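Local coordinates for protein dITP/XTP pyrophosphatase (Staphylococcus aureus, PDB 4BNQ) that probably hydrolyses non-canonical purine nucleoside triphosphates such as XTP, dITP and ITP to monophosphates and diphosphate, clearing them from the nucleotide pool, at residues 4-9 with 63-68; 72-77 with 108-113; 100-105 with 137-142; 133-138 with 157-162. All blocks are in the same frame, centred on the assembly; numbering follows the deposited sequence.

Contact 1 of 4, residues 4-9 with 63-68. With PO4 (phosphate ion), chain C.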
loop_
_atom_site.group_PDB
_atom_site.type_symbol
_atom_site.label_atom_id
_atom_site.label_comp_id
_atom_site.label_asym_id
_atom_site.label_seq_id
_atom_site.Cartn_x
_atom_site.Cartn_y
_atom_site.Cartn_z
ATOM N N ILE A 4 0.505 -2.886 -22.431
ATOM C CA ILE A 4 -0.643 -2.403 -21.682
ATOM C C ILE A 4 -1.158 -1.066 -22.231
ATOM O O ILE A 4 -0.390 -0.117 -22.425
ATOM C CB ILE A 4 -0.353 -2.349 -20.165
ATOM C CG1 ILE A 4 -1.646 -2.119 -19.390
ATOM C CG2 ILE A 4 0.677 -1.287 -19.844
ATOM C CD1 ILE A 4 -1.478 -2.279 -17.899
ATOM N N VAL A 5 -2.452 -1.013 -22.531
ATOM C CA VAL A 5 -3.058 0.208 -23.037
ATOM C C VAL A 5 -3.661 0.979 -21.871
ATOM O O VAL A 5 -4.465 0.447 -21.086
ATOM C CB VAL A 5 -4.135 -0.095 -24.081
ATOM C CG1 VAL A 5 -4.829 1.201 -24.533
ATOM C CG2 VAL A 5 -3.522 -0.862 -25.282
ATOM N N ILE A 6 -3.256 2.232 -21.735
ATOM C CA ILE A 6 -3.775 3.047 -20.647
ATOM C C ILE A 6 -4.689 4.172 -21.153
ATOM O O ILE A 6 -4.259 5.065 -21.894
ATOM C CB ILE A 6 -2.639 3.635 -19.825
ATOM C CG1 ILE A 6 -1.699 2.497 -19.368
ATOM C CG2 ILE A 6 -3.198 4.407 -18.646
ATOM C CD1 ILE A 6 -0.462 2.975 -18.721
ATOM N N ALA A 7 -5.953 4.122 -20.744
ATOM C CA ALA A 7 -6.955 5.054 -21.246
ATOM C C ALA A 7 -6.903 6.350 -20.441
ATOM O O ALA A 7 -7.854 6.717 -19.744
ATOM C CB ALA A 7 -8.313 4.445 -21.181
ATOM N N SER A 8 -5.774 7.039 -20.533
ATOM C CA SER A 8 -5.622 8.314 -19.878
ATOM C C SER A 8 -4.976 9.282 -20.836
ATOM O O SER A 8 -4.029 8.900 -21.558
ATOM C CB SER A 8 -4.740 8.174 -18.644
ATOM O OG SER A 8 -4.594 9.437 -18.028
ATOM N N ASN A 9 -5.495 10.518 -20.839
ATOM C CA ASN A 9 -4.980 11.615 -21.667
ATOM C C ASN A 9 -3.883 12.367 -20.941
ATOM O O ASN A 9 -3.301 13.307 -21.480
ATOM C CB ASN A 9 -6.081 12.634 -22.000
ATOM C CG ASN A 9 -7.076 12.112 -23.019
ATOM O OD1 ASN A 9 -6.725 11.337 -23.912
ATOM N ND2 ASN A 9 -8.328 12.531 -22.888
ATOM N N THR A 63 -8.428 -5.309 -23.832
ATOM C CA THR A 63 -8.261 -4.971 -22.427
ATOM C C THR A 63 -7.466 -3.658 -22.264
ATOM O O THR A 63 -6.442 -3.452 -22.921
ATOM C CB THR A 63 -7.535 -6.091 -21.678
ATOM O OG1 THR A 63 -8.385 -7.240 -21.624
ATOM C CG2 THR A 63 -7.197 -5.650 -20.253
ATOM N N VAL A 64 -7.956 -2.756 -21.413
ATOM C CA VAL A 64 -7.229 -1.524 -21.109
ATOM C C VAL A 64 -7.323 -1.204 -19.612
ATOM O O VAL A 64 -8.105 -1.817 -18.878
ATOM C CB VAL A 64 -7.802 -0.316 -21.875
ATOM C CG1 VAL A 64 -8.103 -0.678 -23.325
ATOM C CG2 VAL A 64 -9.043 0.167 -21.175
ATOM N N ILE A 65 -6.524 -0.249 -19.155
ATOM C CA ILE A 65 -6.729 0.292 -17.820
ATOM C C ILE A 65 -6.934 1.801 -17.864
ATOM O O ILE A 65 -6.434 2.494 -18.742
ATOM C CB ILE A 65 -5.570 -0.015 -16.857
ATOM C CG1 ILE A 65 -4.280 0.657 -17.329
ATOM C CG2 ILE A 65 -5.380 -1.511 -16.713
ATOM C CD1 ILE A 65 -3.112 0.510 -16.330
ATOM N N ALA A 66 -7.647 2.312 -16.880
ATOM C CA ALA A 66 -7.765 3.743 -16.738
ATOM C C ALA A 66 -7.459 4.110 -15.297
ATOM O O ALA A 66 -7.347 3.233 -14.430
ATOM C CB ALA A 66 -9.141 4.216 -17.140
ATOM N N ASP A 67 -7.320 5.409 -15.059
ATOM C CA ASP A 67 -6.849 5.926 -13.798
ATOM C C ASP A 67 -7.666 7.177 -13.473
ATOM O O ASP A 67 -7.800 8.081 -14.308
ATOM C CB ASP A 67 -5.361 6.265 -13.947
ATOM C CG ASP A 67 -4.775 7.002 -12.733
ATOM O OD1 ASP A 67 -5.353 8.002 -12.253
ATOM O OD2 ASP A 67 -3.701 6.587 -12.267
ATOM N N ASP A 68 -8.232 7.229 -12.275
ATOM C CA ASP A 68 -8.793 8.484 -11.797
ATOM C C ASP A 68 -8.273 8.752 -10.403
ATOM O O ASP A 68 -8.534 7.979 -9.480
ATOM C CB ASP A 68 -10.318 8.483 -11.826
ATOM C CG ASP A 68 -10.888 9.891 -11.828
ATOM O OD1 ASP A 68 -10.809 10.561 -12.876
ATOM O OD2 ASP A 68 -11.404 10.350 -10.787
HETATM P P PO4 C . -7.329 11.339 -17.256
HETATM O O1 PO4 C . -6.621 10.072 -16.771
HETATM O O2 PO4 C . -6.689 12.550 -16.621
HETATM O O3 PO4 C . -8.785 11.275 -16.831
HETATM O O4 PO4 C . -7.248 11.441 -18.753
HETATM O O HOH W 1 -3.762 -3.131 -22.236
HETATM O O HOH W 2 -7.611 7.473 -17.204
#
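Ile-65 overlaps two isoleucines of the neighbouring strand. Its CD1 meets Ile-4 CD1 at 3.6 Å, the two chains crossing at about a right angle. Its CG1 lies 3.8 Å from Ile-6 CG1, and here the chains run side by side and point the same way. The first torsion of Ile-65 (chi1 64°) sets CG1 between backbone N and carbonyl carbon, within reach of both. Val-5 and Val-64 meet through their CG1 methyls, and Ala-7 CB rests against Ala-66 CB at 4.1 Å. Two backbone bonds join the segments: Ile-65 N to Val-5 O (2.9 Å) and Ala-7 N to Ile-65 O (2.6 Å). Both are nearly straight. The strand directions differ by 37°, and the pairing is a single bridge, Ile-6 with Ile-65. This contact links strand 3-6, which also pairs with strand 25-28, to the long strand 64-73 of the Ham1 fold. Ala-7 then centres an inverse gamma turn. A water accepts from Asp-67 N and lies within bonding distance of Ala-7 O and phosphate O1. Asn-9 N bonds O4 of this phosphate ion, probably from the crystallisation liquor, at 2.9 Å; the Ser-8 OG bond to O1 is doubtfully short. Lys-13 and Lys-52 also hold the ion. Ser-8 and Asn-9 are predicted to bind substrate, and Asp-68 to be the proton acceptor and a magnesium ligand.

Contact 2 of 4, residues 72-77 with 108-113. With PO4 (phosphate ion), chain D.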
loop_
_atom_site.group_PDB
_atom_site.type_symbol
_atom_site.label_atom_id
_atom_site.label_comp_id
_atom_site.label_asym_id
_atom_site.label_seq_id
_atom_site.Cartn_x
_atom_site.Cartn_y
_atom_site.Cartn_z
ATOM N N GLU A 72 -7.171 14.735 -1.453
ATOM C CA GLU A 72 -8.186 14.996 -0.443
ATOM C C GLU A 72 -7.506 15.683 0.734
ATOM O O GLU A 72 -6.631 15.101 1.372
ATOM C CB GLU A 72 -8.841 13.682 0.014
ATOM C CG GLU A 72 -9.578 12.943 -1.102
ATOM C CD GLU A 72 -10.166 11.614 -0.651
ATOM O OE1 GLU A 72 -9.802 11.120 0.448
ATOM O OE2 GLU A 72 -10.997 11.054 -1.402
ATOM N N VAL A 73 -7.875 16.929 1.007
ATOM C CA VAL A 73 -7.238 17.664 2.103
ATOM C C VAL A 73 -8.117 17.686 3.352
ATOM O O VAL A 73 -9.221 18.226 3.321
ATOM C CB VAL A 73 -6.946 19.123 1.706
ATOM C CG1 VAL A 73 -6.269 19.861 2.868
ATOM C CG2 VAL A 73 -6.094 19.173 0.443
ATOM N N PHE A 74 -7.625 17.112 4.440
ATOM C CA PHE A 74 -8.396 17.006 5.679
ATOM C C PHE A 74 -9.134 18.310 6.031
ATOM O O PHE A 74 -10.367 18.346 6.070
ATOM C CB PHE A 74 -7.479 16.559 6.832
ATOM C CG PHE A 74 -8.218 16.242 8.120
ATOM C CD1 PHE A 74 -8.781 17.258 8.896
ATOM C CD2 PHE A 74 -8.338 14.933 8.562
ATOM C CE1 PHE A 74 -9.463 16.970 10.069
ATOM C CE2 PHE A 74 -9.014 14.643 9.739
ATOM C CZ PHE A 74 -9.576 15.668 10.490
ATOM N N ALA A 75 -8.382 19.382 6.242
ATOM C CA ALA A 75 -8.977 20.667 6.627
ATOM C C ALA A 75 -10.070 21.182 5.684
ATOM O O ALA A 75 -10.810 22.087 6.047
ATOM C CB ALA A 75 -7.898 21.729 6.820
ATOM N N LEU A 76 -10.175 20.625 4.482
ATOM C CA LEU A 76 -11.222 21.058 3.566
ATOM C C LEU A 76 -12.247 19.958 3.382
ATOM O O LEU A 76 -12.913 19.905 2.349
ATOM C CB LEU A 76 -10.631 21.437 2.213
ATOM C CG LEU A 76 -9.428 22.383 2.229
ATOM C CD1 LEU A 76 -8.975 22.665 0.809
ATOM C CD2 LEU A 76 -9.762 23.684 2.944
ATOM N N ASN A 77 -12.366 19.101 4.399
ATOM C CA ASN A 77 -13.149 17.855 4.343
ATOM C C ASN A 77 -13.174 17.145 2.969
ATOM O O ASN A 77 -14.239 16.827 2.429
ATOM C CB ASN A 77 -14.556 18.014 4.963
ATOM C CG ASN A 77 -15.442 18.973 4.189
ATOM O OD1 ASN A 77 -16.260 18.552 3.367
ATOM N ND2 ASN A 77 -15.300 20.267 4.463
ATOM N N THR A 108 -4.217 27.841 7.793
ATOM C CA THR A 108 -4.456 26.506 8.365
ATOM C C THR A 108 -3.185 25.760 8.827
ATOM O O THR A 108 -2.193 25.706 8.100
ATOM C CB THR A 108 -5.226 25.625 7.364
ATOM O OG1 THR A 108 -6.313 26.373 6.803
ATOM C CG2 THR A 108 -5.757 24.379 8.043
ATOM N N THR A 109 -3.211 25.206 10.041
ATOM C CA THR A 109 -2.036 24.509 10.586
ATOM C C THR A 109 -2.087 22.983 10.467
ATOM O O THR A 109 -1.047 22.323 10.467
ATOM C CB THR A 109 -1.763 24.871 12.066
ATOM O OG1 THR A 109 -2.928 24.590 12.849
ATOM C CG2 THR A 109 -1.386 26.340 12.203
ATOM N N ASP A 110 -3.291 22.422 10.406
ATOM C CA ASP A 110 -3.445 20.995 10.150
ATOM C C ASP A 110 -3.541 20.803 8.634
ATOM O O ASP A 110 -4.625 20.889 8.063
ATOM C CB ASP A 110 -4.705 20.466 10.848
ATOM C CG ASP A 110 -4.997 19.003 10.528
ATOM O OD1 ASP A 110 -4.089 18.280 10.057
ATOM O OD2 ASP A 110 -6.146 18.564 10.759
ATOM N N ARG A 111 -2.406 20.553 7.988
ATOM C CA ARG A 111 -2.369 20.479 6.529
ATOM C C ARG A 111 -2.364 19.048 5.992
ATOM O O ARG A 111 -1.957 18.809 4.843
ATOM C CB ARG A 111 -1.139 21.216 5.997
ATOM C CG ARG A 111 -0.812 22.528 6.721
ATOM C CD ARG A 111 -0.130 23.491 5.779
ATOM N NE ARG A 111 -0.981 24.644 5.544
ATOM C CZ ARG A 111 -0.997 25.355 4.432
ATOM N NH1 ARG A 111 -0.211 25.037 3.418
ATOM N NH2 ARG A 111 -1.816 26.388 4.340
ATOM N N ARG A 112 -2.810 18.102 6.813
ATOM C CA ARG A 112 -2.848 16.709 6.396
ATOM C C ARG A 112 -3.668 16.551 5.119
ATOM O O ARG A 112 -4.719 17.182 4.951
ATOM C CB ARG A 112 -3.395 15.818 7.510
ATOM C CG ARG A 112 -2.417 15.646 8.687
ATOM C CD ARG A 112 -3.073 14.892 9.822
ATOM N NE ARG A 112 -4.268 15.595 10.282
ATOM C CZ ARG A 112 -5.222 15.064 11.039
ATOM N NH1 ARG A 112 -5.148 13.804 11.446
ATOM N NH2 ARG A 112 -6.262 15.807 11.389
ATOM N N ALA A 113 -3.156 15.732 4.209
ATOM C CA ALA A 113 -3.838 15.461 2.953
ATOM C C ALA A 113 -3.450 14.061 2.527
ATOM O O ALA A 113 -2.547 13.447 3.102
ATOM C CB ALA A 113 -3.453 16.471 1.878
HETATM P P PO4 D . -5.964 25.828 12.321
HETATM O O1 PO4 D . -5.937 24.354 11.933
HETATM O O2 PO4 D . -4.628 26.199 12.940
HETATM O O3 PO4 D . -7.064 26.127 13.324
HETATM O O4 PO4 D . -6.224 26.664 11.083
HETATM O O HOH W 3 -5.974 19.533 5.932
#
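Phe-74 lays one ring face against the guanidinium of Arg-112. NH2 of Arg-112 sits over the ring centre, 3.4 Å from Phe-74 CE2, and the two planes are 30° apart. This is a cation-pi contact, with Arg-112 CZ 4.2 Å from the ring centroid. The arginine is held in place by Asp-110, whose carboxylate it grips side-on. Arg-112 NE bonds Asp-110 OD1 at 2.7 Å, and Arg-112 NH2 bonds Asp-110 OD2 at 2.8 Å. Both oxygens are met on the syn side. A bend at chi3 (-59°) helps to turn the guanidinium over the ring. The salt bridge probably limits its rotation. Close as this stack is, Phe-74 is exposed to solvent. The buried part is Val-73 with Ala-113, an antiparallel non-hydrogen-bonded pair whose CA atoms are 4.1 Å apart. Val-73 CG2 touches Ala-113 CB, and Leu-101, Leu-105 and Ile-139 pack on this side. Next to the pair, Phe-74 N bonds Arg-112 O at 3.0 Å, with the donor tilted from the carbonyl plane. At Ala-75 the backbones widen, its CA lying 6.6 Å from Asp-110 CA. A water fills in there, bridging Asp-110 O and Arg-112 O; its approach to Ala-75 N is unusually short. Ala-75 CB still touches Thr-108 CG2 at 3.6 Å. Arg-112 also packs on Pro-158 of the second subunit. The contact is the end of an antiparallel strand pair, 64-73 with 112-123, in the central sheet of the Ham1 fold, where the chains splay into loops beside the dimer interface.

Contact 3 of 4, residues 100-105 with 137-142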
loop_
_atom_site.group_PDB
_atom_site.type_symbol
_atom_site.label_atom_id
_atom_site.label_comp_id
_atom_site.label_asym_id
_atom_site.label_seq_id
_atom_site.Cartn_x
_atom_site.Cartn_y
_atom_site.Cartn_z
ATOM N N LYS A 100 -5.096 28.020 -6.137
ATOM C CA LYS A 100 -6.376 27.972 -5.434
ATOM C C LYS A 100 -6.293 27.188 -4.126
ATOM O O LYS A 100 -6.650 27.699 -3.066
ATOM C CB LYS A 100 -7.468 27.373 -6.307
ATOM C CG LYS A 100 -8.812 27.371 -5.605
ATOM C CD LYS A 100 -9.900 26.826 -6.522
ATOM C CE LYS A 100 -11.231 26.737 -5.805
ATOM N NZ LYS A 100 -12.271 26.245 -6.737
ATOM N N LEU A 101 -5.812 25.952 -4.202
ATOM C CA LEU A 101 -5.666 25.133 -3.005
ATOM C C LEU A 101 -4.815 25.830 -1.949
ATOM O O LEU A 101 -5.190 25.865 -0.787
ATOM C CB LEU A 101 -5.074 23.775 -3.354
ATOM C CG LEU A 101 -4.943 22.844 -2.150
ATOM C CD1 LEU A 101 -6.258 22.733 -1.424
ATOM C CD2 LEU A 101 -4.532 21.484 -2.641
ATOM N N LEU A 102 -3.682 26.399 -2.348
ATOM C CA LEU A 102 -2.855 27.121 -1.384
ATOM C C LEU A 102 -3.601 28.300 -0.733
ATOM O O LEU A 102 -3.569 28.451 0.495
ATOM C CB LEU A 102 -1.536 27.573 -2.014
ATOM C CG LEU A 102 -0.543 26.439 -2.256
ATOM C CD1 LEU A 102 0.715 26.948 -2.943
ATOM C CD2 LEU A 102 -0.203 25.801 -0.922
ATOM N N ASN A 103 -4.273 29.117 -1.548
ATOM C CA ASN A 103 -5.031 30.265 -1.040
ATOM C C ASN A 103 -6.065 29.842 -0.021
ATOM O O ASN A 103 -6.182 30.451 1.045
ATOM C CB ASN A 103 -5.736 31.021 -2.171
ATOM C CG ASN A 103 -4.784 31.862 -2.996
ATOM O OD1 ASN A 103 -3.677 32.169 -2.554
ATOM N ND2 ASN A 103 -5.216 32.254 -4.199
ATOM N N LYS A 104 -6.798 28.783 -0.346
ATOM C CA LYS A 104 -7.814 28.260 0.560
ATOM C C LYS A 104 -7.261 27.727 1.881
ATOM O O LYS A 104 -7.985 27.656 2.862
ATOM C CB LYS A 104 -8.668 27.207 -0.142
ATOM C CG LYS A 104 -9.565 27.779 -1.223
ATOM C CD LYS A 104 -10.860 26.972 -1.351
ATOM C CE LYS A 104 -11.399 26.570 0.019
ATOM N NZ LYS A 104 -12.785 26.016 -0.028
ATOM N N LEU A 105 -5.980 27.368 1.911
ATOM C CA LEU A 105 -5.350 26.918 3.153
ATOM C C LEU A 105 -4.452 27.986 3.818
ATOM O O LEU A 105 -3.615 27.667 4.675
ATOM C CB LEU A 105 -4.580 25.612 2.909
ATOM C CG LEU A 105 -5.437 24.349 2.779
ATOM C CD1 LEU A 105 -4.787 23.391 1.799
ATOM C CD2 LEU A 105 -5.671 23.640 4.125
ATOM N N GLY A 137 0.366 12.520 3.285
ATOM C CA GLY A 137 1.313 13.615 3.338
ATOM C C GLY A 137 0.661 14.866 3.904
ATOM O O GLY A 137 -0.391 14.803 4.554
ATOM N N GLU A 138 1.291 16.007 3.649
ATOM C CA GLU A 138 0.828 17.282 4.156
ATOM C C GLU A 138 0.947 18.229 3.008
ATOM O O GLU A 138 1.756 17.997 2.104
ATOM C CB GLU A 138 1.724 17.760 5.304
ATOM C CG GLU A 138 1.666 16.869 6.539
ATOM C CD GLU A 138 2.593 17.332 7.656
ATOM O OE1 GLU A 138 3.704 17.820 7.346
ATOM O OE2 GLU A 138 2.214 17.200 8.845
ATOM N N ILE A 139 0.150 19.294 3.029
ATOM C CA ILE A 139 0.257 20.297 1.988
ATOM C C ILE A 139 1.319 21.276 2.455
ATOM O O ILE A 139 1.215 21.829 3.552
ATOM C CB ILE A 139 -1.070 21.031 1.759
ATOM C CG1 ILE A 139 -2.174 20.031 1.404
ATOM C CG2 ILE A 139 -0.910 22.124 0.687
ATOM C CD1 ILE A 139 -1.915 19.238 0.133
ATOM N N ALA A 140 2.352 21.485 1.641
ATOM C CA ALA A 140 3.432 22.398 2.029
ATOM C C ALA A 140 2.974 23.849 1.949
ATOM O O ALA A 140 1.832 24.140 1.566
ATOM C CB ALA A 140 4.653 22.185 1.163
ATOM N N ASP A 141 3.876 24.759 2.289
ATOM C CA ASP A 141 3.546 26.181 2.251
ATOM C C ASP A 141 3.901 26.805 0.899
ATOM O O ASP A 141 3.892 28.019 0.747
ATOM C CB ASP A 141 4.255 26.932 3.384
ATOM C CG ASP A 141 5.757 26.864 3.273
ATOM O OD1 ASP A 141 6.261 26.181 2.364
ATOM O OD2 ASP A 141 6.454 27.488 4.099
ATOM N N GLY A 142 4.206 25.976 -0.092
ATOM C CA GLY A 142 4.612 26.505 -1.384
ATOM C C GLY A 142 5.053 25.396 -2.310
ATOM O O GLY A 142 4.919 24.216 -1.972
#
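The last turn of helix 94-104 lies beside the end of strand 126-139, with no hydrogen bond between the two segments and the closest CA atoms, Leu-102 and Asp-141, 7.4 Å apart. Side chains therefore make the contact. Ile-139 points at the helix and meets three leucines. Its CG2 takes two of them: Leu-102 CD2 at 4.1 Å and Leu-105 CD1 at 4.2 Å. Its CD1 lies deeper, farther from the helix axis, and 4.4 Å from Leu-101 CD2. The torsion of Ile-139 (chi1 -57°) puts CG2 anti to the backbone N, and this branch faces Leu-102 and Leu-105. Leu-102 and Ile-139 approach at an oblique angle. Leu-102 carries the outer part of the contact. Its CD2 also rests on the carbonyl oxygen of Ala-140 at 3.6 Å, and its CD1 lies 4.2 Å from Gly-142 CA. One leucine thus spans the strand end and the loop that follows. Ala-140 and Asp-141 direct their own CB atoms away from the helix. The helix ends here: Leu-105 is the first residue to leave helical angles, and its N bonds Leu-102 O at 3.0 Å. The inner side is well buried. Leu-101 also packs on Leu-71 and Val-73 of strand 64-73 and on Ile-154, and its side chain lies close to that of Tyr-151, a predicted substrate-binding residue. This is an apolar helix-on-sheet contact, joining helix 94-104 to one end of the central antiparallel sheet in the Ham1 fold.

Contact 4 of 4, residues 133-138 with 157-162. With PO4 (phosphate ion), chain E.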
loop_
_atom_site.group_PDB
_atom_site.type_symbol
_atom_site.label_atom_id
_atom_site.label_comp_id
_atom_site.label_asym_id
_atom_site.label_seq_id
_atom_site.Cartn_x
_atom_site.Cartn_y
_atom_site.Cartn_z
ATOM N N GLY A 133 -5.214 2.765 -4.512
ATOM C CA GLY A 133 -3.996 3.038 -3.763
ATOM C C GLY A 133 -4.045 4.422 -3.121
ATOM O O GLY A 133 -4.725 5.330 -3.630
ATOM N N THR A 134 -3.361 4.586 -1.988
ATOM C CA THR A 134 -3.259 5.897 -1.343
ATOM C C THR A 134 -1.854 6.172 -0.794
ATOM O O THR A 134 -1.084 5.248 -0.513
ATOM C CB THR A 134 -4.273 6.066 -0.184
ATOM O OG1 THR A 134 -3.885 5.231 0.908
ATOM C CG2 THR A 134 -5.691 5.704 -0.624
ATOM N N VAL A 135 -1.528 7.449 -0.634
ATOM C CA VAL A 135 -0.325 7.822 0.094
ATOM C C VAL A 135 -0.598 9.087 0.902
ATOM O O VAL A 135 -1.256 10.000 0.429
ATOM C CB VAL A 135 0.912 7.965 -0.834
ATOM C CG1 VAL A 135 0.792 9.183 -1.749
ATOM C CG2 VAL A 135 2.209 8.010 -0.013
ATOM N N SER A 136 -0.115 9.118 2.138
ATOM C CA SER A 136 -0.391 10.241 3.017
ATOM C C SER A 136 0.720 11.279 2.954
ATOM O O SER A 136 1.868 10.956 2.623
ATOM C CB SER A 136 -0.564 9.767 4.458
ATOM O OG SER A 136 0.654 9.248 4.973
ATOM N N GLY A 137 0.366 12.520 3.285
ATOM C CA GLY A 137 1.313 13.615 3.338
ATOM C C GLY A 137 0.661 14.866 3.904
ATOM O O GLY A 137 -0.391 14.803 4.554
ATOM N N GLU A 138 1.291 16.007 3.649
ATOM C CA GLU A 138 0.828 17.282 4.156
ATOM C C GLU A 138 0.947 18.229 3.008
ATOM O O GLU A 138 1.756 17.997 2.104
ATOM C CB GLU A 138 1.724 17.760 5.304
ATOM C CG GLU A 138 1.666 16.869 6.539
ATOM C CD GLU A 138 2.593 17.332 7.656
ATOM O OE1 GLU A 138 3.704 17.820 7.346
ATOM O OE2 GLU A 138 2.214 17.200 8.845
ATOM N N VAL A 157 5.902 14.781 1.660
ATOM C CA VAL A 157 5.832 13.417 2.177
ATOM C C VAL A 157 6.772 13.276 3.369
ATOM O O VAL A 157 7.984 13.142 3.168
ATOM C CB VAL A 157 6.237 12.390 1.097
ATOM C CG1 VAL A 157 6.074 10.979 1.618
ATOM C CG2 VAL A 157 5.393 12.585 -0.180
ATOM N N PRO A 158 6.218 13.311 4.602
ATOM C CA PRO A 158 7.008 13.300 5.842
ATOM C C PRO A 158 8.020 12.154 5.892
ATOM O O PRO A 158 9.177 12.419 6.213
ATOM C CB PRO A 158 5.946 13.137 6.940
ATOM C CG PRO A 158 4.717 13.748 6.352
ATOM C CD PRO A 158 4.771 13.308 4.892
ATOM N N LYS A 159 7.590 10.934 5.559
ATOM C CA LYS A 159 8.462 9.758 5.380
ATOM C C LYS A 159 9.758 10.072 4.681
ATOM O O LYS A 159 10.760 9.410 4.900
ATOM C CB LYS A 159 7.793 8.785 4.407
ATOM C CG LYS A 159 6.920 7.742 4.993
ATOM C CD LYS A 159 6.738 6.595 3.995
ATOM C CE LYS A 159 6.005 7.002 2.749
ATOM N NZ LYS A 159 5.264 5.842 2.200
ATOM N N LEU A 160 9.722 11.026 3.759
ATOM C CA LEU A 160 10.859 11.223 2.870
ATOM C C LEU A 160 11.472 12.591 3.092
ATOM O O LEU A 160 12.504 12.912 2.522
ATOM C CB LEU A 160 10.418 11.064 1.413
ATOM C CG LEU A 160 10.627 9.725 0.684
ATOM C CD1 LEU A 160 10.418 8.567 1.597
ATOM C CD2 LEU A 160 9.675 9.608 -0.490
ATOM N N ASP A 161 10.821 13.385 3.939
ATOM C CA ASP A 161 11.130 14.814 4.091
ATOM C C ASP A 161 11.269 15.525 2.726
ATOM O O ASP A 161 12.180 16.326 2.525
ATOM C CB ASP A 161 12.399 15.006 4.936
ATOM C CG ASP A 161 12.602 16.444 5.352
ATOM O OD1 ASP A 161 11.618 17.209 5.347
ATOM O OD2 ASP A 161 13.743 16.824 5.679
ATOM N N LYS A 162 10.369 15.218 1.792
ATOM C CA LYS A 162 10.398 15.815 0.454
ATOM C C LYS A 162 8.984 15.932 -0.096
ATOM O O LYS A 162 8.086 15.213 0.344
ATOM C CB LYS A 162 11.250 14.971 -0.505
ATOM C CG LYS A 162 12.762 15.090 -0.307
ATOM C CD LYS A 162 13.511 14.393 -1.431
ATOM C CE LYS A 162 14.944 14.054 -1.033
ATOM N NZ LYS A 162 15.626 15.225 -0.432
HETATM P P PO4 E . 1.725 5.940 4.404
HETATM O O1 PO4 E . 1.880 4.554 4.987
HETATM O O2 PO4 E . 1.174 6.855 5.475
HETATM O O3 PO4 E . 0.775 5.938 3.232
HETATM O O4 PO4 E . 3.085 6.437 3.955
#
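A phosphate site at the dimer interface spans this contact, between strand 126-139 and the turn after strand 155-157. Lys-159 NZ bonds phosphate O4 at 2.9 Å. Ser-136 OG, set between its backbone N and carbonyl carbon (chi1 66°), bonds O2. That bond is very short, and its exact length is doubtful. The Ser-136 N bond to O3 is weak. Ser-136 OG of the second subunit also binds the ion, so the anion bridges the two chains. The Lys-159 chain bends at chi3 (-65°), and its CE and NZ both lie against O4. The ion is probably from the crystallisation liquor. Protein-to-protein contact is light. Pro-158 CD lies over Gly-137, 3.8 Å from its CA. The CG of Pro-158 reaches Glu-138 OE1 at 4.3 Å, and Val-157 CG1 is equally far from Ser-136 O. No hydrogen bond joins the segments. The turn holds itself instead: Val-157 N bonds Lys-162 O at 2.6 Å, and Leu-160 N bonds Val-157 O. Asp-161 and Lys-162 both face Val-157, which makes a G1 beta bulge. The contact thus sets a bulged beta hairpin, formed by strands 155-157 and 162-163, beside strand 126-139 at the dimer interface.

From the N terminus, contact 1 closes first. It brings strand 3-6 back to the start of strand 64-73 across a mostly helical connection. Contact 2 opens at the far end of that strand, about 30 Å away between centres, and closes at the start of strand 112-123. Contact 3 crosses it: segment 100-105 lies inside that loop, and contact 3 closes over strand 112-123 and most of 126-139. Arg-111 pairs with Ile-139 where the two meet. Contact 4 shares Gly-137 and Glu-138 with contact 3 and closes the short connection 139-156. Contacts 2, 3 and 4 tie one end of the antiparallel sheet together, while contact 1 lies on the opposite side of the chain's centre.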